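Local coordinates for alpha-L-rhamnosidase (Aspergillus terreus, PDB 6GSZ), which probably hydrolyses terminal non-reducing alpha-L-rhamnose residues from alpha-L-rhamnosides, and binds calcium ions, at residues A[191-195]-A[196-200]; A[268-271]-A[272-275]; A[556-560]-A[561-565]; A[607-610]-A[611-614]. All coordinates share one frame; numbering follows the deposited sequence.

Contact 1: A[191-195]-A[196-200]; sequences DLLKQ and GPNAI
The flat carboxamide of Asn198 turns its polar edge to the backbone of Lys194, while Leu193 CD2 lies on one side of its plane and Lys194 CG on the other, each 3.6 Å from Asn198 OD1. At the edge, both polar atoms are used. Lys194 N donates to Asn198 OD1 at 2.9 Å, in the carbonyl plane and on a lone pair, with an N-H...O angle of 166°. Asn198 ND2 returns a bond to Lys194 O at 2.8 Å and keeps that oxygen close to the amide plane. One side chain thus pairs with the N-H and C=O of a single residue, much as a neighbouring strand would, and two bonds fix the rotation of the amide. OD1 also accepts from Asn162 ND2. The bend between Lys194 and Asn198 passes through Gly196, whose positive phi (91°) suits a residue without a side chain, and the Lys194 chain runs out over the bend until CE is 3.5 Å from Pro197 O. Gln195 NE2 bonds to Asp142 O. The bend leads from strand 182-188 in one sheet of the galactose-binding-like beta-sandwich to strand 196-205 in the other, where the chain settles between strands 132-140 and 156-161.

Contact 2: A[268-271]-A[272-275]; sequences EYDS and RLEQ. With CA (calcium ion), chain O.
Asp270 holds Arg272, only two residues further on, by its backbone and its side chain together: a single oxygen, OD1, accepts from both Arg272 N and Arg272 NE. The bond from Arg272 N to Asp270 OD1, at 3.1 Å, closes an Asx turn, and Leu273 N bonded to Asp270 O makes it an Asx motif where strand 266-270 runs out into a single turn of 3-10 character. Arg272 N reaches OD1 from above the carboxylate plane. Arg272 NE, in contrast, meets the syn lone pair of Asp270 OD1 at 2.9 Å, almost straight (174°) and within the guanidinium plane. Arg272 NH2 completes a side-on, two-nitrogen salt bridge with Asp270 OD2, less squarely, since the guanidinium and carboxylate planes stand 33° apart. A bend at chi3 (-62°) folds the arginine back to make this grip possible.

On another side of the turn, Tyr269 reaches across to Glu274. Tyr269 OH donates to Glu274 OE2 at 2.6 Å, on the anti side of that oxygen, and OE2 lies at the edge of the phenol ring. Glu274 N closes the next turn onto Ser271 O, while Ser271 OG is held by Thr380 O and Gln387 NE2, tying the turn to strand 376-380, the parallel neighbour of 266-270. Further back along the strand, the extended Glu268 side chain reaches a calcium ion that also carries two waters; the Glu268 carboxylate chelates the metal through OE1 at 2.4 Å and OE2 at 2.3 Å.

Contact 3: A[556-560]-A[561-565]; sequences KDWVD and KGIVR. With NAG (2-acetamido-2-deoxy-beta-D-glucopyranose), chain D; NAG (2-acetamido-2-deoxy-beta-D-glucopyranose), chain B; BMA (beta-D-mannopyranose), chain C; MAN (alpha-D-mannopyranose), chain E.
Trp558 and Ile563 meet where helix 545-562 ends in a wider pi-type turn, in the helical six-hairpin glycosidase domain. Ile563 CG1 sits over one face of the indole, 3.9 Å from the centroid of the Trp558 five-membered ring, a CH-pi contact displaced toward the rim. The same two residues close the turn: Ile563 N donates to Trp558 O five residues back, at 3.0 Å and 160°. Arg565 doubles back to the helix end, and Arg565 NH2, with Val559 O in the guanidinium plane, bonds that oxygen at 2.9 Å; a water joins Arg565 NE to Val559 O and Ile563 O. A glycan attached to the protein lies against the outer face of the turn. Asp560 meets it twice: OD1 accepts from O6 of NAG D, and Asp560 O from N2 of NAG B at 2.9 Å. Lys556 NZ bonds O7 of NAG D and bridges to Asp560 OD2 on its syn lone pair, while Lys561, extended along the sugars, brings NZ to within 3.0 Å of O6 of the alpha-mannose. Further out, Tyr629 OH bonds to both Lys556 and Asp560, Asp529 OD1 takes the indole NE1, and Gly569 O holds Arg565 NH1. Lys561 O and Ser506 O bind the same calcium ion.

Contact 4: A[607-610]-A[611-614]; sequences LHST and DMLA. With NAG (2-acetamido-2-deoxy-beta-D-glucopyranose), chain F.
From Leu607 to Ala614 the backbone is a regular alpha-helix, and four successive bonds join its halves: Asp611 N to Leu607 O, Met612 N to His608 O, Leu613 N to Ser609 O and Ala614 N to Thr610 O, all between 2.8 and 2.9 Å. One turn apart, Met612 lays its chain across the imidazole of His608. Met612 CG lies over one face of the imidazole, 4.2 Å from the centroid of the His608 ring, a CH-pi contact offset toward the rim. The sulfur follows obliquely, with SD 4.1 Å from the same centroid, and a turn at chi3 (-69°) curls the methyl back so that Met612 CE touches His608 CD2 at 3.5 Å. The histidine ring is also stacked with Phe665.

This is the middle of helix 598-619, one of the helices of the six-hairpin glycosidase domain, and its neighbours 530-542, 545-562 and 623-644 all touch the stretch. Ser609 OG is bonded to Asp529 OD1, and Thr610 OG1 to Leu606 O one turn back.

At the glycan-bearing side Asp611 does the polar work. Asp611 OD2 accepts from N2 of the NAG at 2.9 Å and 156°, and also from a water, which sits in the plane of the imidazole with its oxygen 2.8 Å from His608 ND1. That water bridges Asp611 OD2 and His608 ND1. The acetamide methyl C8 of the sugar lies near the side chains of His608 and Met612, 3.8 Å from His608 CE1.

How the contacts relate
Following the chain from the N terminus, contact 1 closes the bend between strands 182-188 and 196-205, and contact 2 then closes the turn that ends strand 266-270; their centres lie about 26 Å apart within the same N-terminal family region. All four contacts are in series, so none nests in or crosses another. Some 53 to 57 Å away between centres, contacts 3 and 4 sit in the helical glycosidase domain, the first at the end of helix 545-562, the second midway along helix 598-619. Only these two touch: Val559 CG2 meets Leu613 CD2 at 3.7 Å, and Lys556 CA packs against Leu613 CD2 at 3.9 Å.

Contact 1: A[191-195]-A[196-200]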
loop_
_atom_site.group_PDB
_atom_site.type_symbol
_atom_site.label_atom_id
_atom_site.label_comp_id
_atom_site.label_asym_id
_atom_site.label_seq_id
_atom_site.Cartn_x
_atom_site.Cartn_y
_atom_site.Cartn_z
ATOM N N ASP A 191 12.710 -19.137 -20.963
ATOM C CA ASP A 191 14.123 -18.939 -21.248
ATOM C C ASP A 191 15.010 -19.573 -20.161
ATOM O O ASP A 191 16.241 -19.591 -20.328
ATOM C CB ASP A 191 14.408 -17.454 -21.430
ATOM C CG ASP A 191 13.848 -16.861 -22.721
ATOM O OD1 ASP A 191 13.453 -17.643 -23.661
ATOM O OD2 ASP A 191 13.828 -15.617 -22.791
ATOM N N LEU A 192 14.421 -20.067 -19.063
ATOM C CA LEU A 192 15.214 -20.697 -17.992
ATOM C C LEU A 192 15.400 -22.187 -18.263
ATOM O O LEU A 192 16.319 -22.798 -17.704
ATOM C CB LEU A 192 14.516 -20.501 -16.639
ATOM C CG LEU A 192 14.191 -19.069 -16.244
ATOM C CD1 LEU A 192 13.690 -19.003 -14.819
ATOM C CD2 LEU A 192 15.362 -18.138 -16.397
ATOM N N LEU A 193 14.511 -22.790 -19.064
ATOM C CA LEU A 193 14.635 -24.200 -19.392
ATOM C C LEU A 193 15.771 -24.423 -20.388
ATOM O O LEU A 193 16.243 -23.510 -21.099
ATOM C CB LEU A 193 13.341 -24.724 -19.991
ATOM C CG LEU A 193 12.104 -24.677 -19.109
ATOM C CD1 LEU A 193 10.885 -25.166 -19.911
ATOM C CD2 LEU A 193 12.302 -25.568 -17.917
ATOM N N LYS A 194 16.187 -25.684 -20.449
ATOM C CA LYS A 194 17.041 -26.130 -21.528
ATOM C C LYS A 194 16.489 -27.449 -22.065
ATOM O O LYS A 194 15.612 -28.119 -21.484
ATOM C CB LYS A 194 18.498 -26.176 -21.061
ATOM C CG LYS A 194 18.719 -26.875 -19.735
ATOM C CD LYS A 194 20.137 -26.768 -19.180
ATOM C CE LYS A 194 20.267 -27.540 -17.881
ATOM N NZ LYS A 194 21.662 -27.559 -17.377
ATOM N N GLN A 195 16.953 -27.776 -23.260
ATOM C CA GLN A 195 16.584 -29.005 -23.891
ATOM C C GLN A 195 17.162 -30.165 -23.081
ATOM O O GLN A 195 18.312 -30.128 -22.681
ATOM C CB GLN A 195 17.182 -29.009 -25.303
ATOM C CG GLN A 195 16.477 -29.961 -26.230
ATOM C CD GLN A 195 15.055 -29.517 -26.453
ATOM O OE1 GLN A 195 14.806 -28.471 -27.027
ATOM N NE2 GLN A 195 14.109 -30.320 -26.003
ATOM N N GLY A 196 16.343 -31.179 -22.839
ATOM C CA GLY A 196 16.823 -32.346 -22.134
ATOM C C GLY A 196 16.599 -32.204 -20.629
ATOM O O GLY A 196 15.527 -31.826 -20.166
ATOM N N PRO A 197 17.609 -32.516 -19.807
ATOM C CA PRO A 197 17.432 -32.536 -18.346
ATOM C C PRO A 197 17.357 -31.137 -17.745
ATOM O O PRO A 197 18.110 -30.266 -18.165
ATOM C CB PRO A 197 18.658 -33.335 -17.840
ATOM C CG PRO A 197 19.665 -33.194 -18.917
ATOM C CD PRO A 197 18.948 -32.955 -20.221
ATOM N N ASN A 198 16.475 -30.980 -16.755
ATOM C CA ASN A 198 16.256 -29.714 -16.053
ATOM C C ASN A 198 16.073 -30.003 -14.560
ATOM O O ASN A 198 15.669 -31.116 -14.183
ATOM C CB ASN A 198 15.017 -28.971 -16.557
ATOM C CG ASN A 198 15.172 -28.408 -17.957
ATOM O OD1 ASN A 198 15.510 -27.220 -18.118
ATOM N ND2 ASN A 198 14.924 -29.241 -18.978
ATOM N N ALA A 199 16.275 -28.971 -13.739
ATOM C CA ALA A 199 15.954 -29.073 -12.337
ATOM C C ALA A 199 15.236 -27.814 -11.872
ATOM O O ALA A 199 15.517 -26.739 -12.384
ATOM C CB ALA A 199 17.198 -29.290 -11.503
ATOM N N ILE A 200 14.348 -28.002 -10.892
ATOM C CA ILE A 200 13.707 -26.900 -10.158
ATOM C C ILE A 200 14.018 -27.108 -8.685
ATOM O O ILE A 200 13.924 -28.250 -8.170
ATOM C CB ILE A 200 12.205 -26.798 -10.454
ATOM C CG1 ILE A 200 11.578 -25.670 -9.647
ATOM C CG2 ILE A 200 11.474 -28.091 -10.204
ATOM C CD1 ILE A 200 10.247 -25.190 -10.193
HETATM O O HOH W 1 19.780 -29.940 -19.894
#

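Contact 2: A[268-271]-A[272-275]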
loop_
_atom_site.group_PDB
_atom_site.type_symbol
_atom_site.label_atom_id
_atom_site.label_comp_id
_atom_site.label_asym_id
_atom_site.label_seq_id
_atom_site.Cartn_x
_atom_site.Cartn_y
_atom_site.Cartn_z
ATOM N N GLU A 268 19.153 -16.041 10.458
ATOM C CA GLU A 268 20.465 -16.658 10.743
ATOM C C GLU A 268 20.799 -17.544 9.531
ATOM O O GLU A 268 20.035 -18.462 9.205
ATOM C CB GLU A 268 20.440 -17.452 12.036
ATOM C CG GLU A 268 21.744 -18.178 12.280
ATOM C CD GLU A 268 21.856 -18.962 13.574
ATOM O OE1 GLU A 268 21.009 -18.840 14.461
ATOM O OE2 GLU A 268 22.856 -19.704 13.697
ATOM N N TYR A 269 21.909 -17.208 8.868
ATOM C CA TYR A 269 22.358 -17.902 7.664
ATOM C C TYR A 269 23.768 -18.426 7.920
ATOM O O TYR A 269 24.657 -17.635 8.225
ATOM C CB TYR A 269 22.339 -16.912 6.499
ATOM C CG TYR A 269 22.633 -17.489 5.147
ATOM C CD1 TYR A 269 23.936 -17.621 4.686
ATOM C CD2 TYR A 269 21.616 -17.885 4.299
ATOM C CE1 TYR A 269 24.210 -18.120 3.418
ATOM C CE2 TYR A 269 21.874 -18.381 3.035
ATOM C CZ TYR A 269 23.178 -18.511 2.583
ATOM O OH TYR A 269 23.415 -19.030 1.346
ATOM N N ASP A 270 23.961 -19.713 7.657
ATOM C CA ASP A 270 25.289 -20.359 7.806
ATOM C C ASP A 270 25.755 -20.770 6.418
ATOM O O ASP A 270 25.337 -21.818 5.918
ATOM C CB ASP A 270 25.272 -21.520 8.792
ATOM C CG ASP A 270 26.648 -22.100 9.058
ATOM O OD1 ASP A 270 27.614 -21.720 8.323
ATOM O OD2 ASP A 270 26.725 -22.931 10.014
ATOM N N SER A 271 26.627 -19.960 5.809
ATOM C CA SER A 271 27.017 -20.199 4.419
ATOM C C SER A 271 27.843 -21.492 4.259
ATOM O O SER A 271 27.989 -22.000 3.147
ATOM C CB SER A 271 27.783 -19.010 3.847
ATOM O OG SER A 271 29.064 -18.855 4.453
ATOM N N ARG A 272 28.349 -22.040 5.366
ATOM C CA ARG A 272 29.060 -23.294 5.332
ATOM C C ARG A 272 28.140 -24.446 4.914
ATOM O O ARG A 272 28.619 -25.515 4.488
ATOM C CB ARG A 272 29.713 -23.609 6.685
ATOM C CG ARG A 272 30.775 -22.602 7.089
ATOM C CD ARG A 272 31.227 -22.803 8.509
ATOM N NE ARG A 272 30.146 -22.620 9.472
ATOM C CZ ARG A 272 30.241 -22.766 10.780
ATOM N NH1 ARG A 272 31.397 -23.147 11.326
ATOM N NH2 ARG A 272 29.159 -22.606 11.522
ATOM N N LEU A 273 26.832 -24.244 5.062
ATOM C CA LEU A 273 25.842 -25.281 4.754
ATOM C C LEU A 273 25.229 -25.123 3.357
ATOM O O LEU A 273 24.310 -25.856 3.048
ATOM C CB LEU A 273 24.779 -25.302 5.857
ATOM C CG LEU A 273 25.297 -25.658 7.241
ATOM C CD1 LEU A 273 24.206 -25.587 8.296
ATOM C CD2 LEU A 273 25.930 -27.047 7.215
ATOM N N GLU A 274 25.782 -24.250 2.507
ATOM C CA GLU A 274 25.336 -24.156 1.140
ATOM C C GLU A 274 25.637 -25.465 0.422
ATOM O O GLU A 274 26.733 -26.026 0.580
ATOM C CB GLU A 274 26.026 -22.998 0.415
ATOM C CG GLU A 274 25.522 -21.640 0.860
ATOM C CD GLU A 274 26.355 -20.430 0.452
ATOM O OE1 GLU A 274 27.427 -20.595 -0.178
ATOM O OE2 GLU A 274 25.970 -19.319 0.831
ATOM N N GLN A 275 24.680 -25.940 -0.361
ATOM C CA GLN A 275 24.841 -27.121 -1.216
ATOM C C GLN A 275 24.855 -26.689 -2.680
ATOM O O GLN A 275 23.819 -26.624 -3.332
ATOM C CB GLN A 275 23.711 -28.106 -0.942
ATOM C CG GLN A 275 23.714 -28.663 0.488
ATOM C CD GLN A 275 22.543 -29.606 0.664
ATOM O OE1 GLN A 275 22.499 -30.602 -0.027
ATOM N NE2 GLN A 275 21.569 -29.257 1.511
HETATM CA CA CA O . 22.557 -19.792 16.010
HETATM O O HOH W 2 23.628 -20.361 18.087
HETATM O O HOH W 3 21.917 -21.954 15.557
#

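Contact 3: A[556-560]-A[561-565]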
loop_
_atom_site.group_PDB
_atom_site.type_symbol
_atom_site.label_atom_id
_atom_site.label_comp_id
_atom_site.label_asym_id
_atom_site.label_seq_id
_atom_site.Cartn_x
_atom_site.Cartn_y
_atom_site.Cartn_z
ATOM N N LYS A 556 -22.480 -1.873 3.466
ATOM C CA LYS A 556 -23.860 -1.921 3.878
ATOM C C LYS A 556 -24.057 -2.797 5.126
ATOM O O LYS A 556 -24.752 -2.417 6.070
ATOM C CB LYS A 556 -24.744 -2.399 2.729
ATOM C CG LYS A 556 -26.208 -2.598 3.103
ATOM C CD LYS A 556 -27.107 -2.707 1.893
ATOM C CE LYS A 556 -28.518 -3.192 2.182
ATOM N NZ LYS A 556 -29.275 -2.470 3.231
ATOM N N ASP A 557 -23.395 -3.952 5.182
ATOM C CA ASP A 557 -23.571 -4.839 6.328
ATOM C C ASP A 557 -22.973 -4.205 7.589
ATOM O O ASP A 557 -23.508 -4.407 8.681
ATOM C CB ASP A 557 -22.922 -6.199 6.097
ATOM C CG ASP A 557 -23.702 -7.137 5.195
ATOM O OD1 ASP A 557 -24.900 -6.867 4.928
ATOM O OD2 ASP A 557 -23.111 -8.169 4.759
ATOM N N TRP A 558 -21.889 -3.433 7.453
ATOM C CA TRP A 558 -21.317 -2.744 8.584
ATOM C C TRP A 558 -22.336 -1.779 9.216
ATOM O O TRP A 558 -22.549 -1.773 10.441
ATOM C CB TRP A 558 -20.050 -2.017 8.175
ATOM C CG TRP A 558 -19.525 -1.050 9.178
ATOM C CD1 TRP A 558 -19.468 0.296 9.042
ATOM C CD2 TRP A 558 -18.986 -1.323 10.481
ATOM N NE1 TRP A 558 -18.932 0.893 10.145
ATOM C CE2 TRP A 558 -18.606 -0.090 11.053
ATOM C CE3 TRP A 558 -18.750 -2.488 11.233
ATOM C CZ2 TRP A 558 -18.055 0.037 12.322
ATOM C CZ3 TRP A 558 -18.215 -2.355 12.492
ATOM C CH2 TRP A 558 -17.820 -1.125 13.017
ATOM N N VAL A 559 -22.931 -0.919 8.374
ATOM C CA VAL A 559 -23.877 0.052 8.896
ATOM C C VAL A 559 -25.110 -0.685 9.443
ATOM O O VAL A 559 -25.625 -0.338 10.514
ATOM C CB VAL A 559 -24.233 1.081 7.832
ATOM C CG1 VAL A 559 -25.337 2.020 8.259
ATOM C CG2 VAL A 559 -22.989 1.870 7.480
ATOM N N ASP A 560 -25.608 -1.676 8.700
ATOM C CA ASP A 560 -26.858 -2.298 9.050
ATOM C C ASP A 560 -26.746 -3.180 10.313
ATOM O O ASP A 560 -27.727 -3.278 11.081
ATOM C CB ASP A 560 -27.380 -3.154 7.915
ATOM C CG ASP A 560 -27.858 -2.369 6.703
ATOM O OD1 ASP A 560 -28.028 -1.097 6.823
ATOM O OD2 ASP A 560 -28.113 -3.052 5.674
ATOM N N LYS A 561 -25.636 -3.918 10.445
ATOM C CA LYS A 561 -25.567 -5.025 11.403
ATOM C C LYS A 561 -24.292 -5.030 12.264
ATOM O O LYS A 561 -24.212 -5.769 13.262
ATOM C CB LYS A 561 -25.673 -6.348 10.638
ATOM C CG LYS A 561 -26.983 -6.546 9.895
ATOM C CD LYS A 561 -27.095 -7.875 9.167
ATOM C CE LYS A 561 -28.321 -7.993 8.299
ATOM N NZ LYS A 561 -28.325 -9.303 7.591
ATOM N N GLY A 562 -23.248 -4.322 11.817
ATOM C CA GLY A 562 -21.975 -4.291 12.525
ATOM C C GLY A 562 -21.932 -3.288 13.674
ATOM O O GLY A 562 -21.586 -3.621 14.792
ATOM N N ILE A 563 -22.299 -2.036 13.386
ATOM C CA ILE A 563 -22.330 -1.003 14.404
ATOM C C ILE A 563 -23.325 -1.398 15.504
ATOM O O ILE A 563 -24.404 -1.908 15.212
ATOM C CB ILE A 563 -22.696 0.347 13.764
ATOM C CG1 ILE A 563 -21.585 0.789 12.787
ATOM C CG2 ILE A 563 -22.954 1.404 14.822
ATOM C CD1 ILE A 563 -21.872 2.061 12.045
ATOM N N VAL A 564 -22.914 -1.191 16.770
ATOM C CA VAL A 564 -23.723 -1.494 17.940
ATOM C C VAL A 564 -24.343 -0.171 18.413
ATOM O O VAL A 564 -23.642 0.749 18.752
ATOM C CB VAL A 564 -22.871 -2.143 19.061
ATOM C CG1 VAL A 564 -23.667 -2.425 20.323
ATOM C CG2 VAL A 564 -22.247 -3.406 18.573
ATOM N N ARG A 565 -25.673 -0.122 18.485
ATOM C CA ARG A 565 -26.378 1.132 18.632
ATOM C C ARG A 565 -27.139 1.217 19.969
ATOM O O ARG A 565 -27.550 0.206 20.550
ATOM C CB ARG A 565 -27.381 1.354 17.521
ATOM C CG ARG A 565 -26.703 1.465 16.158
ATOM C CD ARG A 565 -27.661 1.586 15.033
ATOM N NE ARG A 565 -27.007 1.482 13.751
ATOM C CZ ARG A 565 -26.910 2.454 12.843
ATOM N NH1 ARG A 565 -27.296 3.694 13.123
ATOM N NH2 ARG A 565 -26.425 2.165 11.651
HETATM C C1 NAG D . -31.984 1.081 6.122
HETATM C C2 NAG D . -31.912 -0.365 5.531
HETATM C C3 NAG D . -32.160 -1.388 6.640
HETATM C C4 NAG D . -31.238 -1.098 7.840
HETATM C C5 NAG D . -31.215 0.358 8.235
HETATM C C6 NAG D . -30.120 0.692 9.251
HETATM C C7 NAG D . -32.476 -0.481 3.187
HETATM C C8 NAG D . -33.518 -0.689 2.140
HETATM N N2 NAG D . -32.849 -0.588 4.458
HETATM O O3 NAG D . -31.954 -2.712 6.133
HETATM O O4 NAG D . -31.704 -1.778 9.023
HETATM O O5 NAG D . -31.026 1.243 7.098
HETATM O O6 NAG D . -28.817 0.772 8.632
HETATM O O7 NAG D . -31.315 -0.152 2.860
HETATM C C1 NAG B . -31.173 -3.061 9.268
HETATM C C2 NAG B . -31.295 -3.332 10.745
HETATM C C3 NAG B . -30.902 -4.773 11.046
HETATM C C4 NAG B . -31.665 -5.733 10.142
HETATM C C5 NAG B . -31.498 -5.354 8.676
HETATM C C6 NAG B . -32.370 -6.217 7.773
HETATM C C7 NAG B . -30.892 -1.393 12.185
HETATM C C8 NAG B . -29.836 -0.572 12.854
HETATM N N2 NAG B . -30.452 -2.436 11.476
HETATM O O3 NAG B . -31.170 -5.075 12.422
HETATM O O4 NAG B . -31.120 -7.024 10.317
HETATM O O5 NAG B . -31.920 -4.003 8.518
HETATM O O6 NAG B . -32.207 -5.737 6.419
HETATM O O7 NAG B . -32.086 -1.083 12.252
HETATM C C1 BMA C . -32.038 -8.028 10.768
HETATM C C2 BMA C . -31.573 -9.416 10.353
HETATM C C3 BMA C . -32.532 -10.464 10.950
HETATM C C4 BMA C . -32.639 -10.277 12.462
HETATM C C5 BMA C . -32.917 -8.837 12.870
HETATM C C6 BMA C . -32.658 -8.636 14.359
HETATM O O2 BMA C . -30.263 -9.580 10.860
HETATM O O3 BMA C . -32.042 -11.784 10.728
HETATM O O4 BMA C . -33.710 -11.089 12.924
HETATM O O5 BMA C . -32.082 -7.914 12.156
HETATM O O6 BMA C . -32.989 -7.280 14.651
HETATM C C1 MAN E . -32.894 -12.563 9.863
HETATM C C2 MAN E . -32.470 -14.038 9.970
HETATM C C3 MAN E . -31.125 -14.240 9.285
HETATM C C4 MAN E . -31.069 -13.570 7.916
HETATM C C5 MAN E . -31.548 -12.110 7.972
HETATM C C6 MAN E . -31.526 -11.361 6.639
HETATM O O2 MAN E . -33.399 -14.931 9.320
HETATM O O3 MAN E . -30.902 -15.641 9.072
HETATM O O4 MAN E . -29.699 -13.637 7.500
HETATM O O5 MAN E . -32.879 -12.059 8.519
HETATM O O6 MAN E . -31.210 -9.962 6.868
HETATM O O HOH W 4 -26.603 -9.139 5.544
HETATM O O HOH W 5 -26.149 -1.238 13.131
#

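Contact 4: A[607-610]-A[611-614]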
loop_
_atom_site.group_PDB
_atom_site.type_symbol
_atom_site.label_atom_id
_atom_site.label_comp_id
_atom_site.label_asym_id
_atom_site.label_seq_id
_atom_site.Cartn_x
_atom_site.Cartn_y
_atom_site.Cartn_z
ATOM N N LEU A 607 -22.328 9.034 11.444
ATOM C CA LEU A 607 -23.022 9.894 10.493
ATOM C C LEU A 607 -22.257 9.923 9.156
ATOM O O LEU A 607 -22.852 9.826 8.099
ATOM C CB LEU A 607 -23.163 11.296 11.082
ATOM C CG LEU A 607 -24.432 11.595 11.872
ATOM C CD1 LEU A 607 -25.638 11.527 10.986
ATOM C CD2 LEU A 607 -24.658 10.709 13.033
ATOM N N HIS A 608 -20.926 10.063 9.240
ATOM C CA HIS A 608 -20.095 10.109 8.027
ATOM C C HIS A 608 -20.257 8.804 7.215
ATOM O O HIS A 608 -20.370 8.818 5.967
ATOM C CB HIS A 608 -18.643 10.422 8.380
ATOM C CG HIS A 608 -17.746 10.454 7.215
ATOM N ND1 HIS A 608 -17.960 11.287 6.140
ATOM C CD2 HIS A 608 -16.592 9.803 7.002
ATOM C CE1 HIS A 608 -16.962 11.116 5.278
ATOM N NE2 HIS A 608 -16.090 10.212 5.817
ATOM N N SER A 609 -20.191 7.639 7.886
ATOM C CA SER A 609 -20.391 6.390 7.155
ATOM C C SER A 609 -21.785 6.290 6.520
ATOM O O SER A 609 -21.943 5.707 5.440
ATOM C CB SER A 609 -20.128 5.224 8.068
ATOM O OG SER A 609 -18.740 4.902 8.085
ATOM N N THR A 610 -22.801 6.789 7.249
ATOM C CA THR A 610 -24.154 6.741 6.719
ATOM C C THR A 610 -24.270 7.606 5.455
ATOM O O THR A 610 -24.929 7.189 4.473
ATOM C CB THR A 610 -25.183 7.143 7.805
ATOM O OG1 THR A 610 -24.942 6.329 8.966
ATOM C CG2 THR A 610 -26.614 7.001 7.327
ATOM N N ASP A 611 -23.597 8.767 5.495
ATOM C CA ASP A 611 -23.575 9.700 4.372
ATOM C C ASP A 611 -22.848 9.059 3.169
ATOM O O ASP A 611 -23.349 9.016 2.023
ATOM C CB ASP A 611 -22.857 10.959 4.810
ATOM C CG ASP A 611 -22.918 12.127 3.851
ATOM O OD1 ASP A 611 -23.955 12.298 3.208
ATOM O OD2 ASP A 611 -21.933 12.888 3.829
ATOM N N MET A 612 -21.677 8.455 3.451
ATOM C CA MET A 612 -20.915 7.795 2.393
ATOM C C MET A 612 -21.736 6.653 1.797
ATOM O O MET A 612 -21.736 6.454 0.552
ATOM C CB MET A 612 -19.571 7.251 2.877
ATOM C CG MET A 612 -18.504 8.326 3.105
ATOM S SD MET A 612 -16.895 7.629 3.507
ATOM C CE MET A 612 -17.126 6.937 5.144
ATOM N N LEU A 613 -22.427 5.892 2.649
ATOM C CA LEU A 613 -23.206 4.751 2.155
ATOM C C LEU A 613 -24.408 5.226 1.294
ATOM O O LEU A 613 -24.714 4.603 0.290
ATOM C CB LEU A 613 -23.622 3.849 3.327
ATOM C CG LEU A 613 -24.377 2.569 2.926
ATOM C CD1 LEU A 613 -23.537 1.677 2.001
ATOM C CD2 LEU A 613 -24.784 1.830 4.189
ATOM N N ALA A 614 -25.067 6.321 1.690
ATOM C CA ALA A 614 -26.111 6.940 0.862
ATOM C C ALA A 614 -25.532 7.270 -0.518
ATOM O O ALA A 614 -26.150 6.960 -1.530
ATOM C CB ALA A 614 -26.676 8.177 1.518
HETATM C C1 NAG F . -22.774 12.965 -0.328
HETATM C C2 NAG F . -21.577 13.787 0.116
HETATM C C3 NAG F . -22.044 15.160 0.627
HETATM C C4 NAG F . -22.943 15.817 -0.400
HETATM C C5 NAG F . -24.058 14.869 -0.818
HETATM C C6 NAG F . -24.952 15.443 -1.915
HETATM C C7 NAG F . -19.548 12.796 1.034
HETATM C C8 NAG F . -18.970 12.055 2.207
HETATM N N2 NAG F . -20.844 13.082 1.122
HETATM O O3 NAG F . -20.895 15.970 0.877
HETATM O O4 NAG F . -23.538 16.959 0.251
HETATM O O5 NAG F . -23.463 13.662 -1.318
HETATM O O6 NAG F . -24.191 15.746 -3.112
HETATM O O7 NAG F . -18.884 13.078 0.060
HETATM O O HOH W 6 -20.039 13.100 5.803
#